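PDB 1QMJ: beta-galactoside-binding lectin from Gallus gallus, which binds beta-galactosides as a homodimeric galectin and may take part in regulating differentiation. Local coordinates for residues S24-F29 and P46-H51; L42-R47 and V57-K62. All blocks are in the same frame, centred on the assembly; numbering follows the deposited sequence.

How the contacts relate
From the N terminus, the chain leaves strand 16-22 of the five-stranded sheet and passes through the loop 24-29 into strand 29-33 of the other sheet. Contact 1 joins this loop to 46-51, closing the hairpin formed by strands 29-33 and 39-47 at its open end. Contact 2 closes the next loop, bringing strand 56-63 back antiparallel to 42-47. The spans overlap without nesting: contact 2 begins at Leu42 and runs on to Lys62, whereas contact 1 ends at His51, inside the loop that contact 2 closes. Pro46 and Arg47 belong to both, and Phe29 O meets Asn45 ND2 in a probable hydrogen bond.

Contact 1 of 2, residues S24-F29 and P46-H51; sequences SDAKGF and PRFDCH
Pro46 lays its CG over one face of the Phe29 ring in a CH-pi contact, 3.6 Å from the ring centroid and displaced toward the CZ end. The phenyl group is placed there by a chi1 of 65°, which sets CG between the backbone N and the carbonyl carbon; the same ring also stacks with Phe124. Beyond the ring contact, Pro46 O accepts a hydrogen bond from Phe29 N (3.2 Å), while Gly28, with a phi of 154° that glycine readily adopts, brings its CA against that same oxygen. At Arg47 the backbones form a single bridge with Gly28, but the arginine side chain leaves the 24-29 loop and makes a salt bridge to Asp53.

In the galectin beta-sandwich this is where the chain, coming from one sheet, enters strand 29-33 of the other, and where strand 39-47 ends in a corner at Phe48 and Asp49. Phe48 packs against Ala26, with CB 3.3 Å from Ala26 O and CD2 3.8 Å from Ala26 CB. Gly28 sits at the edge of the Phe48 ring, close to its plane, and the Phe76 ring meets the Phe48 ring edge-to-face.

Lys27 O receives two backbone hydrogen bonds at the corner. Phe48 N lies 3.0 Å from Lys27 O, in a bent bond from above the carbonyl plane. Asp49 N approaches Lys27 O from the same face at 3.1 Å, much straighter, with an N-H...O angle of 166°. Cys50 then brings its CB to 3.5 Å from Lys27 O, adding an apolar neighbour to the oxygen that already accepts two hydrogen bonds.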
loop_
_atom_site.group_PDB
_atom_site.type_symbol
_atom_site.label_atom_id
_atom_site.label_comp_id
_atom_site.label_asym_id
_atom_site.label_seq_id
_atom_site.Cartn_x
_atom_site.Cartn_y
_atom_site.Cartn_z
ATOM N N SER A 24 0.001 -18.135 -12.658
ATOM C CA SER A 24 -0.135 -19.530 -13.134
ATOM C C SER A 24 1.180 -20.101 -13.711
ATOM O O SER A 24 1.181 -21.119 -14.417
ATOM C CB SER A 24 -1.196 -19.604 -14.231
ATOM O OG SER A 24 -2.474 -19.321 -13.682
ATOM N N ASP A 25 2.275 -19.442 -13.405
ATOM C CA ASP A 25 3.615 -19.872 -13.871
ATOM C C ASP A 25 4.678 -19.256 -12.977
ATOM O O ASP A 25 5.805 -18.983 -13.413
ATOM C CB ASP A 25 3.847 -19.418 -15.310
ATOM C CG ASP A 25 3.317 -18.014 -15.580
ATOM O OD1 ASP A 25 2.047 -17.821 -15.696
ATOM O OD2 ASP A 25 4.137 -17.026 -15.690
ATOM N N ALA A 26 4.269 -19.065 -11.753
ATOM C CA ALA A 26 5.097 -18.465 -10.718
ATOM C C ALA A 26 6.306 -19.336 -10.375
ATOM O O ALA A 26 6.176 -20.543 -10.118
ATOM C CB ALA A 26 4.278 -18.282 -9.438
ATOM N N LYS A 27 7.447 -18.672 -10.391
ATOM C CA LYS A 27 8.733 -19.274 -10.030
ATOM C C LYS A 27 8.800 -19.280 -8.517
ATOM O O LYS A 27 9.399 -20.176 -7.905
ATOM C CB LYS A 27 9.889 -18.425 -10.555
ATOM C CG LYS A 27 10.266 -18.660 -12.010
ATOM C CD LYS A 27 11.524 -17.868 -12.380
ATOM C CE LYS A 27 12.057 -18.154 -13.776
ATOM N NZ LYS A 27 13.329 -17.461 -14.042
ATOM N N GLY A 28 8.156 -18.243 -8.022
ATOM C CA GLY A 28 8.024 -17.937 -6.607
ATOM C C GLY A 28 7.810 -16.430 -6.457
ATOM O O GLY A 28 7.884 -15.671 -7.433
ATOM N N PHE A 29 7.541 -16.040 -5.245
ATOM C CA PHE A 29 7.337 -14.634 -4.890
ATOM C C PHE A 29 7.863 -14.439 -3.484
ATOM O O PHE A 29 8.202 -15.412 -2.796
ATOM C CB PHE A 29 5.851 -14.253 -4.972
ATOM C CG PHE A 29 4.971 -14.984 -3.965
ATOM C CD1 PHE A 29 4.489 -16.259 -4.265
ATOM C CD2 PHE A 29 4.646 -14.375 -2.747
ATOM C CE1 PHE A 29 3.680 -16.932 -3.344
ATOM C CE2 PHE A 29 3.837 -15.046 -1.825
ATOM C CZ PHE A 29 3.354 -16.327 -2.124
ATOM N N PRO A 46 8.129 -18.047 -0.707
ATOM C CA PRO A 46 7.699 -19.347 -1.225
ATOM C C PRO A 46 8.285 -19.547 -2.640
ATOM O O PRO A 46 8.115 -18.642 -3.525
ATOM C CB PRO A 46 6.189 -19.241 -1.251
ATOM C CG PRO A 46 5.808 -17.850 -0.746
ATOM C CD PRO A 46 7.057 -17.091 -0.414
ATOM N N ARG A 47 8.945 -20.692 -2.838
ATOM C CA ARG A 47 9.590 -21.042 -4.135
ATOM C C ARG A 47 9.006 -22.308 -4.752
ATOM O O ARG A 47 9.083 -23.397 -4.174
ATOM C CB ARG A 47 11.073 -21.317 -3.946
ATOM C CG ARG A 47 11.803 -20.199 -3.239
ATOM C CD ARG A 47 13.302 -20.416 -3.218
ATOM N NE ARG A 47 14.000 -19.412 -2.433
ATOM C CZ ARG A 47 15.311 -19.214 -2.487
ATOM N NH1 ARG A 47 16.081 -19.956 -3.295
ATOM N NH2 ARG A 47 15.951 -18.290 -1.766
ATOM N N PHE A 48 8.437 -22.142 -5.924
ATOM C CA PHE A 48 7.847 -23.264 -6.663
ATOM C C PHE A 48 8.978 -24.032 -7.344
ATOM O O PHE A 48 9.112 -25.250 -7.180
ATOM C CB PHE A 48 6.850 -22.729 -7.681
ATOM C CG PHE A 48 5.610 -22.163 -6.993
ATOM C CD1 PHE A 48 4.599 -23.028 -6.563
ATOM C CD2 PHE A 48 5.491 -20.785 -6.788
ATOM C CE1 PHE A 48 3.467 -22.515 -5.923
ATOM C CE2 PHE A 48 4.359 -20.270 -6.148
ATOM C CZ PHE A 48 3.346 -21.135 -5.714
ATOM N N ASP A 49 9.749 -23.279 -8.079
ATOM C CA ASP A 49 10.921 -23.774 -8.804
ATOM C C ASP A 49 11.825 -22.589 -9.070
ATOM O O ASP A 49 11.797 -21.997 -10.156
ATOM C CB ASP A 49 10.509 -24.429 -10.118
ATOM C CG ASP A 49 11.591 -25.362 -10.671
ATOM O OD1 ASP A 49 12.829 -25.171 -10.357
ATOM O OD2 ASP A 49 11.267 -26.339 -11.447
ATOM N N CYS A 50 12.592 -22.288 -8.050
ATOM C CA CYS A 50 13.515 -21.165 -8.063
ATOM C C CYS A 50 14.804 -21.518 -7.315
ATOM O O CYS A 50 14.769 -21.983 -6.170
ATOM C CB CYS A 50 12.842 -19.974 -7.369
ATOM S SG CYS A 50 13.575 -18.331 -7.827
ATOM N N HIS A 51 15.898 -21.280 -8.002
ATOM C CA HIS A 51 17.255 -21.513 -7.479
ATOM C C HIS A 51 17.443 -22.947 -6.957
ATOM O O HIS A 51 18.022 -23.165 -5.883
ATOM C CB HIS A 51 17.537 -20.553 -6.328
ATOM C CG HIS A 51 17.463 -19.088 -6.753
ATOM N ND1 HIS A 51 17.941 -18.659 -7.987
ATOM C CD2 HIS A 51 16.980 -17.984 -6.127
ATOM C CE1 HIS A 51 17.743 -17.357 -8.073
ATOM N NE2 HIS A 51 17.171 -16.939 -6.972
#

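Contact 2 of 2, residues L42-R47 and V57-K62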
loop_
_atom_site.group_PDB
_atom_site.type_symbol
_atom_site.label_atom_id
_atom_site.label_comp_id
_atom_site.label_asym_id
_atom_site.label_seq_id
_atom_site.Cartn_x
_atom_site.Cartn_y
_atom_site.Cartn_z
ATOM N N LEU A 42 11.830 -9.879 8.030
ATOM C CA LEU A 42 11.443 -11.158 7.440
ATOM C C LEU A 42 11.307 -11.101 5.914
ATOM O O LEU A 42 10.680 -10.184 5.354
ATOM C CB LEU A 42 10.101 -11.599 7.997
ATOM C CG LEU A 42 9.493 -12.750 7.209
ATOM C CD1 LEU A 42 10.293 -14.047 7.339
ATOM C CD2 LEU A 42 8.072 -13.085 7.655
ATOM N N HIS A 43 11.911 -12.115 5.319
ATOM C CA HIS A 43 11.918 -12.330 3.872
ATOM C C HIS A 43 11.206 -13.655 3.567
ATOM O O HIS A 43 11.851 -14.704 3.419
ATOM C CB HIS A 43 13.359 -12.396 3.348
ATOM C CG HIS A 43 13.438 -12.690 1.844
ATOM N ND1 HIS A 43 14.075 -13.824 1.346
ATOM C CD2 HIS A 43 12.971 -12.014 0.759
ATOM C CE1 HIS A 43 13.981 -13.805 0.027
ATOM N NE2 HIS A 43 13.325 -12.732 -0.338
ATOM N N PHE A 44 9.887 -13.552 3.494
ATOM C CA PHE A 44 8.998 -14.695 3.195
ATOM C C PHE A 44 9.061 -14.953 1.699
ATOM O O PHE A 44 8.549 -14.164 0.890
ATOM C CB PHE A 44 7.576 -14.352 3.612
ATOM C CG PHE A 44 6.646 -15.553 3.562
ATOM C CD1 PHE A 44 6.767 -16.566 4.516
ATOM C CD2 PHE A 44 5.676 -15.635 2.560
ATOM C CE1 PHE A 44 5.913 -17.670 4.469
ATOM C CE2 PHE A 44 4.820 -16.739 2.513
ATOM C CZ PHE A 44 4.938 -17.758 3.467
ATOM N N ASN A 45 9.680 -16.058 1.344
ATOM C CA ASN A 45 9.890 -16.371 -0.064
ATOM C C ASN A 45 9.435 -17.777 -0.505
ATOM O O ASN A 45 10.257 -18.692 -0.669
ATOM C CB ASN A 45 11.380 -16.268 -0.350
ATOM C CG ASN A 45 11.725 -16.469 -1.809
ATOM O OD1 ASN A 45 12.856 -16.827 -2.120
ATOM N ND2 ASN A 45 10.807 -16.259 -2.731
ATOM N N PRO A 46 8.129 -18.047 -0.707
ATOM C CA PRO A 46 7.699 -19.347 -1.225
ATOM C C PRO A 46 8.285 -19.547 -2.640
ATOM O O PRO A 46 8.115 -18.642 -3.525
ATOM C CB PRO A 46 6.189 -19.241 -1.251
ATOM C CG PRO A 46 5.808 -17.850 -0.746
ATOM C CD PRO A 46 7.057 -17.091 -0.414
ATOM N N ARG A 47 8.945 -20.692 -2.838
ATOM C CA ARG A 47 9.590 -21.042 -4.135
ATOM C C ARG A 47 9.006 -22.308 -4.752
ATOM O O ARG A 47 9.083 -23.397 -4.174
ATOM C CB ARG A 47 11.073 -21.317 -3.946
ATOM C CG ARG A 47 11.803 -20.199 -3.239
ATOM C CD ARG A 47 13.302 -20.416 -3.218
ATOM N NE ARG A 47 14.000 -19.412 -2.433
ATOM C CZ ARG A 47 15.311 -19.214 -2.487
ATOM N NH1 ARG A 47 16.081 -19.956 -3.295
ATOM N NH2 ARG A 47 15.951 -18.290 -1.766
ATOM N N VAL A 57 9.298 -23.081 1.064
ATOM C CA VAL A 57 9.196 -21.744 1.637
ATOM C C VAL A 57 10.491 -21.444 2.369
ATOM O O VAL A 57 10.907 -22.193 3.263
ATOM C CB VAL A 57 8.031 -21.649 2.630
ATOM C CG1 VAL A 57 8.036 -20.336 3.424
ATOM C CG2 VAL A 57 6.656 -21.719 1.963
ATOM N N VAL A 58 11.108 -20.366 1.972
ATOM C CA VAL A 58 12.354 -19.926 2.583
ATOM C C VAL A 58 12.100 -18.634 3.344
ATOM O O VAL A 58 11.484 -17.699 2.820
ATOM C CB VAL A 58 13.426 -19.681 1.510
ATOM C CG1 VAL A 58 14.755 -19.188 2.094
ATOM C CG2 VAL A 58 13.774 -20.935 0.703
ATOM N N CYS A 59 12.576 -18.630 4.564
ATOM C CA CYS A 59 12.460 -17.478 5.462
ATOM C C CYS A 59 13.859 -17.023 5.824
ATOM O O CYS A 59 14.763 -17.842 6.026
ATOM C CB CYS A 59 11.699 -17.865 6.732
ATOM S SG CYS A 59 9.897 -18.211 6.431
ATOM N N ASN A 60 14.025 -15.729 5.902
ATOM C CA ASN A 60 15.326 -15.153 6.222
ATOM C C ASN A 60 15.195 -13.688 6.594
ATOM O O ASN A 60 14.187 -13.037 6.291
ATOM C CB ASN A 60 16.240 -15.263 4.995
ATOM C CG ASN A 60 17.726 -15.327 5.344
ATOM O OD1 ASN A 60 18.101 -15.062 6.483
ATOM N ND2 ASN A 60 18.604 -15.668 4.418
ATOM N N SER A 61 16.227 -13.223 7.247
ATOM C CA SER A 61 16.334 -11.835 7.661
ATOM C C SER A 61 17.465 -11.214 6.856
ATOM O O SER A 61 18.197 -11.914 6.143
ATOM C CB SER A 61 16.623 -11.736 9.167
ATOM O OG SER A 61 17.731 -12.550 9.516
ATOM N N LYS A 62 17.578 -9.930 6.982
ATOM C CA LYS A 62 18.601 -9.157 6.285
ATOM C C LYS A 62 18.927 -7.941 7.123
ATOM O O LYS A 62 18.029 -7.227 7.581
ATOM C CB LYS A 62 18.068 -8.732 4.915
ATOM C CG LYS A 62 19.164 -8.316 3.933
ATOM C CD LYS A 62 18.603 -7.897 2.573
ATOM C CE LYS A 62 19.652 -7.894 1.463
ATOM N NZ LYS A 62 19.074 -7.657 0.132
#
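Asn60 O accepts a short hydrogen bond from His43 N, 2.6 Å long, close to the line of the carbonyl but bent at the hydrogen (133°). This bond belongs to the antiparallel pairing of strands 39-47 and 56-63 in the galectin beta-sandwich. Farther along, Asn45 and Val58 form a hydrogen-bonded pair: Asn45 N gives to Val58 O at 2.9 Å, and Val58 N gives to Asn45 O in return.

Side chains divide between two faces. Toward the other sheet, Phe44 presses its CE1 against Val57 CG1 (3.6 Å), with the two side chains crossing at a slant, and Cys59 SG lies 4.0 Å from Phe44 CD1, oblique to the ring. Phe104 and Phe106 of strand 103-107 continue this apolar layer.

The other face carries His43, Asn45 and Arg47, part of the polar carbohydrate-binding signature of galectins. In the predicted galactoside site, the His43 ring meets that of Trp67, Arg47 lies near Glu70, and Asn60 ND2 bonds to Gly68 O. Besides its partner Asp53, Arg47 gives a weak hydrogen bond from NE to OD1 of Asn45 (2.8 Å), whose ND2 turns to Phe29; one face of its guanidinium lies against Val58, CG2 standing 3.5 Å from NE.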